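Local atomic coordinates of lipopolysaccharide core heptose(I) kinase WaaP (Pseudomonas aeruginosa, PDB entry 6DFL), a protein that phosphorylates the first heptose of the lipopolysaccharide inner core with ATP and magnesium, and also acts as a protein tyrosine kinase. Residues K205-L210 / A244-W249; C164-F169 / F212-I217. All blocks are in the same frame, centred on the assembly; numbering follows the deposited sequence.

Both contacts hold on to the same stretch of chain, helix 200-212 and the turns that follow it, in the helical lobe of a protein-kinase-like fold. Interaction 1 sets that helix beside the C-terminal helix 244-257, about 18 Å from the centre of the chain, through a few apolar side-chain atoms alone. Interaction 2 lies deeper, about 11 Å from that centre, where the turns after the helix meet the catalytic loop; it buries more surface and adds a hydrogen bond. The two meet where A209 CB lies 3.7 Å from Y165 CE1. Each supplies residues to the pocket of the bound acyl thioester: L247 in interaction 1, I166 and I217 in interaction 2.

Interaction 1 of 2, residues K205-L210 / A244-W249; sequences KDLAAL and AGLLAW. With G9S (S-[2-({N-[(2S)-2-hydroxy-3,3-dimethyl-4-(phosphonooxy)butanoyl]-beta-alanyl}amino)ethyl] hexadecanethioate), chain C.
The methyl of A208 meets the indole of W249 at its six-membered end: CB sits at the ring edge, close to the ring plane, 3.6 Å from W249 CZ3 and 3.9 Å from CH2. What carries the ring there is the first torsion of W249, with CG anti to the backbone N (chi1 173°), which swings the indole across to helix 200-212 from helix 244-257. The second touch is lighter. Leucine branches meet end to end, L207 CD1 lying 4.4 Å from L246 CD2. L207 also packs on F227 and Y231 of helix 221-232, so its side chain is shared between two helices.

The acyl chain of the bound palmitoyl thioester runs past both helices. L247 faces it near the thioester: its CD2 is 3.7 Å from the ligand oxygen O3, and its backbone O is 3.5 Å from ligand C11. Farther along the acyl chain, L210 CG lies 4.0 Å from ligand C23. The two helices thus touch each other thinly, with 115 Å² buried in all, and both also line the lipid. Carbon meets carbon throughout the helix-to-helix contact, which implies an apolar contact with little directional preference.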
# COMPACT_ATOMS: atom_id res chain seq x y z
N LYS A 205 -1.31 8.59 -10.45
CA LYS A 205 -2.60 7.91 -10.52
C LYS A 205 -2.71 6.82 -9.46
O LYS A 205 -3.68 6.79 -8.69
CB LYS A 205 -2.84 7.34 -11.93
CG LYS A 205 -3.17 8.39 -13.02
CD LYS A 205 -4.02 7.78 -14.15
CE LYS A 205 -4.41 8.79 -15.23
NZ LYS A 205 -3.32 9.04 -16.22
N ASP A 206 -1.69 5.95 -9.36
CA ASP A 206 -1.68 4.92 -8.31
C ASP A 206 -1.79 5.54 -6.93
O ASP A 206 -2.55 5.05 -6.08
CB ASP A 206 -0.38 4.12 -8.37
CG ASP A 206 -0.38 3.02 -9.41
OD1 ASP A 206 -1.30 2.91 -10.25
OD2 ASP A 206 0.62 2.26 -9.38
N LEU A 207 -0.98 6.58 -6.66
CA LEU A 207 -1.00 7.23 -5.36
C LEU A 207 -2.35 7.85 -5.08
O LEU A 207 -2.84 7.80 -3.94
CB LEU A 207 0.07 8.32 -5.29
CG LEU A 207 1.56 7.99 -5.25
CD1 LEU A 207 2.32 9.30 -5.26
CD2 LEU A 207 1.87 7.14 -4.04
N ALA A 208 -2.95 8.49 -6.08
CA ALA A 208 -4.31 9.00 -5.94
C ALA A 208 -5.26 7.88 -5.56
O ALA A 208 -5.99 7.96 -4.57
CB ALA A 208 -4.74 9.67 -7.24
N ALA A 209 -5.26 6.80 -6.35
CA ALA A 209 -6.20 5.72 -6.10
C ALA A 209 -5.96 5.08 -4.74
O ALA A 209 -6.91 4.82 -3.99
CB ALA A 209 -6.11 4.68 -7.22
N LEU A 210 -4.70 4.86 -4.37
CA LEU A 210 -4.45 4.27 -3.06
C LEU A 210 -5.04 5.15 -1.96
O LEU A 210 -5.70 4.64 -1.04
CB LEU A 210 -2.97 4.05 -2.84
CG LEU A 210 -2.75 3.33 -1.53
CD1 LEU A 210 -3.41 1.98 -1.54
CD2 LEU A 210 -1.25 3.20 -1.26
N ALA A 244 3.52 19.77 -3.99
CA ALA A 244 2.46 20.58 -3.40
C ALA A 244 1.16 20.51 -4.21
O ALA A 244 0.08 20.38 -3.63
CB ALA A 244 2.93 22.03 -3.30
N GLY A 245 1.27 20.61 -5.54
CA GLY A 245 0.08 20.64 -6.37
C GLY A 245 -0.62 19.29 -6.43
O GLY A 245 -1.85 19.21 -6.32
N LEU A 246 0.15 18.22 -6.60
CA LEU A 246 -0.40 16.88 -6.49
C LEU A 246 -1.12 16.69 -5.17
O LEU A 246 -2.29 16.29 -5.13
CB LEU A 246 0.72 15.86 -6.66
CG LEU A 246 0.37 14.39 -6.40
CD1 LEU A 246 -0.57 13.88 -7.48
CD2 LEU A 246 1.66 13.54 -6.34
N LEU A 247 -0.46 17.00 -4.06
CA LEU A 247 -1.07 16.76 -2.76
C LEU A 247 -2.30 17.62 -2.52
O LEU A 247 -3.20 17.23 -1.77
CB LEU A 247 -0.05 17.02 -1.66
CG LEU A 247 1.11 16.04 -1.72
CD1 LEU A 247 2.15 16.35 -0.62
CD2 LEU A 247 0.56 14.63 -1.59
N ALA A 248 -2.35 18.81 -3.11
CA ALA A 248 -3.51 19.67 -2.92
C ALA A 248 -4.68 19.17 -3.75
O ALA A 248 -5.83 19.22 -3.30
CB ALA A 248 -3.16 21.11 -3.32
N TRP A 249 -4.39 18.66 -4.94
CA TRP A 249 -5.42 18.05 -5.77
C TRP A 249 -6.00 16.83 -5.08
O TRP A 249 -7.22 16.73 -4.91
CB TRP A 249 -4.85 17.67 -7.13
CG TRP A 249 -5.82 16.89 -7.94
CD1 TRP A 249 -6.83 17.38 -8.72
CD2 TRP A 249 -5.88 15.47 -8.05
NE1 TRP A 249 -7.51 16.35 -9.31
CE2 TRP A 249 -6.96 15.16 -8.92
CE3 TRP A 249 -5.15 14.41 -7.50
CZ2 TRP A 249 -7.31 13.85 -9.25
CZ3 TRP A 249 -5.50 13.12 -7.83
CH2 TRP A 249 -6.57 12.85 -8.69
C1 G9S C . -0.61 16.90 4.74
C2 G9S C . -1.64 18.28 6.58
C3 G9S C . -2.53 19.44 7.00
C4 G9S C . -2.09 20.81 6.52
C5 G9S C . 0.01 21.58 5.13
C6 G9S C . 1.69 21.92 7.16
C7 G9S C . 2.15 23.05 8.04
C8 G9S C . 1.15 20.81 8.02
C10 G9S C . -1.73 15.14 1.93
C11 G9S C . -2.56 14.87 0.71
C12 G9S C . -2.79 13.41 0.40
C13 G9S C . -2.27 12.43 1.44
C14 G9S C . -1.16 11.48 0.98
C15 G9S C . -1.57 10.06 0.62
C16 G9S C . -1.85 9.10 1.74
N2 G9S C . -1.44 17.99 5.17
C19 G9S C . -1.26 15.54 4.69
C20 G9S C . 2.88 21.44 6.38
C21 G9S C . -1.65 7.61 1.49
C22 G9S C . -2.46 6.70 2.41
C23 G9S C . -2.67 5.27 2.00
C24 G9S C . -2.14 4.23 2.97
C25 G9S C . -2.50 2.76 2.78
C26 G9S C . -2.42 1.84 4.00
C27 G9S C . -3.66 1.70 4.86
C28 G9S C . -3.64 0.61 5.88
C29 G9S C . -4.65 -0.49 5.75
C30 G9S C . 0.59 22.50 6.21
N3 G9S C . -1.24 20.82 5.30
O2 G9S C . -1.09 17.60 7.43
O3 G9S C . -0.53 15.38 1.87
O4 G9S C . 0.60 21.48 4.06
O5 G9S C . -0.43 23.13 6.90
O6 G9S C . 2.11 24.32 7.47
O8 G9S C . 2.68 26.79 7.51
O9 G9S C . 4.51 25.11 7.15
P1 G9S C . 3.20 25.40 7.84
S1 G9S C . -2.57 15.38 3.48

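Interaction 2 of 2, residues C164-F169 / F212-I217; sequences CYICHF and FSALDI
S213 reaches with its hydroxyl into the catalytic loop of this kinase fold and takes the backbone N-H of I166, the bond from I166 N to S213 OG being 2.8 Å long and nearly straight at 169°. The loop carries D163, the active-site residue by similarity, just ahead of Y165. A first torsion of 90°, some 30° from the ideal, puts OG where it meets both I166 N and the carbonyl oxygen of L210, to which it also hydrogen-bonds, so one hydroxyl ties the catalytic loop to the last turn of helix 200-212.

Packing is tightest around this serine. Y165 CB lies 3.6 Å from S213 CB, while the tyrosine ring turns away, its OH making a weak hydrogen bond to D163. I166 lays its CG1-CD1 branch along the serine: CG1 is 3.2 Å from S213 OG, and CD1 runs on past the serine carbonyl. The isoleucine also packs on L210 and E124, and it touches the bound acyl thioester.

Beyond S213 the contact thins quickly. A214 adds only light touches, its CA 4.1 Å from I166 CD1 and its CB 4.2 Å from I166 CG2. S213 sits within the first of two overlapping type I turns, F212 to L215 and A214 to I217, which carry the chain away from the loop. D216 is exposed, and the side chains of F212 and L215 pack instead on helix 244-257. I217 lines the lipid pocket with I166 but does not touch the 164-169 segment. At the tight end, I166 CD1 approaches S213 O to 3.1 Å, short for a methyl against a carbonyl oxygen and to be read with caution.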
# COMPACT_ATOMS: atom_id res chain seq x y z
N CYS A 164 -4.48 0.45 -7.77
CA CYS A 164 -3.75 0.51 -6.51
C CYS A 164 -4.70 0.93 -5.40
O CYS A 164 -4.89 2.11 -5.10
CB CYS A 164 -2.58 1.47 -6.64
SG CYS A 164 -1.34 1.13 -5.44
N TYR A 165 -5.37 -0.06 -4.80
CA TYR A 165 -6.29 0.18 -3.71
C TYR A 165 -5.89 -0.70 -2.55
O TYR A 165 -5.26 -1.75 -2.74
CB TYR A 165 -7.75 -0.13 -4.08
CG TYR A 165 -8.10 0.17 -5.49
CD1 TYR A 165 -7.97 1.45 -6.00
CD2 TYR A 165 -8.62 -0.82 -6.33
CE1 TYR A 165 -8.31 1.74 -7.33
CE2 TYR A 165 -8.98 -0.55 -7.66
CZ TYR A 165 -8.83 0.74 -8.14
OH TYR A 165 -9.15 1.02 -9.44
N ILE A 166 -6.31 -0.30 -1.35
CA ILE A 166 -5.97 -1.13 -0.20
C ILE A 166 -6.55 -2.53 -0.33
O ILE A 166 -5.97 -3.48 0.18
CB ILE A 166 -6.38 -0.44 1.12
CG1 ILE A 166 -7.83 0.03 1.11
CG2 ILE A 166 -5.46 0.76 1.36
CD1 ILE A 166 -8.30 0.57 2.44
N CYS A 167 -7.67 -2.71 -1.05
CA CYS A 167 -8.17 -4.07 -1.14
C CYS A 167 -7.24 -4.97 -1.95
O CYS A 167 -7.29 -6.19 -1.79
CB CYS A 167 -9.61 -4.11 -1.67
SG CYS A 167 -9.98 -3.39 -3.27
N HIS A 168 -6.36 -4.42 -2.78
CA HIS A 168 -5.44 -5.25 -3.54
C HIS A 168 -4.14 -5.50 -2.81
O HIS A 168 -3.15 -5.90 -3.44
CB HIS A 168 -5.19 -4.65 -4.91
CG HIS A 168 -6.39 -4.73 -5.80
ND1 HIS A 168 -6.74 -3.72 -6.67
CD2 HIS A 168 -7.35 -5.68 -5.90
CE1 HIS A 168 -7.86 -4.07 -7.30
NE2 HIS A 168 -8.24 -5.25 -6.86
N PHE A 169 -4.13 -5.31 -1.50
CA PHE A 169 -2.99 -5.68 -0.66
C PHE A 169 -3.46 -6.72 0.34
O PHE A 169 -4.42 -6.48 1.08
CB PHE A 169 -2.41 -4.45 0.05
CG PHE A 169 -1.74 -3.51 -0.88
CD1 PHE A 169 -0.36 -3.59 -1.11
CD2 PHE A 169 -2.47 -2.55 -1.56
CE1 PHE A 169 0.25 -2.75 -1.98
CE2 PHE A 169 -1.85 -1.69 -2.45
CZ PHE A 169 -0.48 -1.80 -2.65
N PHE A 212 -7.61 7.40 -2.21
CA PHE A 212 -9.07 7.43 -2.18
C PHE A 212 -9.63 6.13 -1.64
O PHE A 212 -10.66 6.13 -0.98
CB PHE A 212 -9.62 7.76 -3.56
CG PHE A 212 -9.04 9.03 -4.13
CD1 PHE A 212 -8.63 10.05 -3.29
CD2 PHE A 212 -8.86 9.18 -5.49
CE1 PHE A 212 -8.08 11.21 -3.79
CE2 PHE A 212 -8.30 10.36 -6.00
CZ PHE A 212 -7.92 11.36 -5.14
N SER A 213 -8.92 5.02 -1.84
CA SER A 213 -9.41 3.79 -1.24
C SER A 213 -9.28 3.78 0.28
O SER A 213 -9.73 2.83 0.91
CB SER A 213 -8.69 2.58 -1.83
OG SER A 213 -7.51 2.26 -1.10
N ALA A 214 -8.68 4.81 0.89
CA ALA A 214 -8.36 4.70 2.31
C ALA A 214 -8.89 5.87 3.13
O ALA A 214 -8.49 6.04 4.29
CB ALA A 214 -6.86 4.53 2.50
N LEU A 215 -9.83 6.65 2.58
CA LEU A 215 -10.38 7.83 3.23
C LEU A 215 -11.22 7.53 4.46
O LEU A 215 -11.57 8.47 5.19
CB LEU A 215 -11.23 8.62 2.25
CG LEU A 215 -10.47 9.04 1.00
CD1 LEU A 215 -11.37 9.81 0.06
CD2 LEU A 215 -9.20 9.87 1.40
N ASP A 216 -11.53 6.27 4.74
CA ASP A 216 -12.54 5.94 5.74
C ASP A 216 -11.98 5.06 6.86
O ASP A 216 -12.74 4.35 7.52
CB ASP A 216 -13.73 5.27 5.05
CG ASP A 216 -14.93 5.16 5.95
OD1 ASP A 216 -15.41 6.22 6.42
OD2 ASP A 216 -15.39 4.03 6.19
N ILE A 217 -10.68 5.08 7.09
CA ILE A 217 -10.10 4.21 8.10
C ILE A 217 -9.45 5.01 9.22
O ILE A 217 -8.72 4.44 10.05
CB ILE A 217 -9.11 3.22 7.47
CG1 ILE A 217 -7.91 3.98 6.87
CG2 ILE A 217 -9.80 2.36 6.43
CD1 ILE A 217 -6.94 3.08 6.19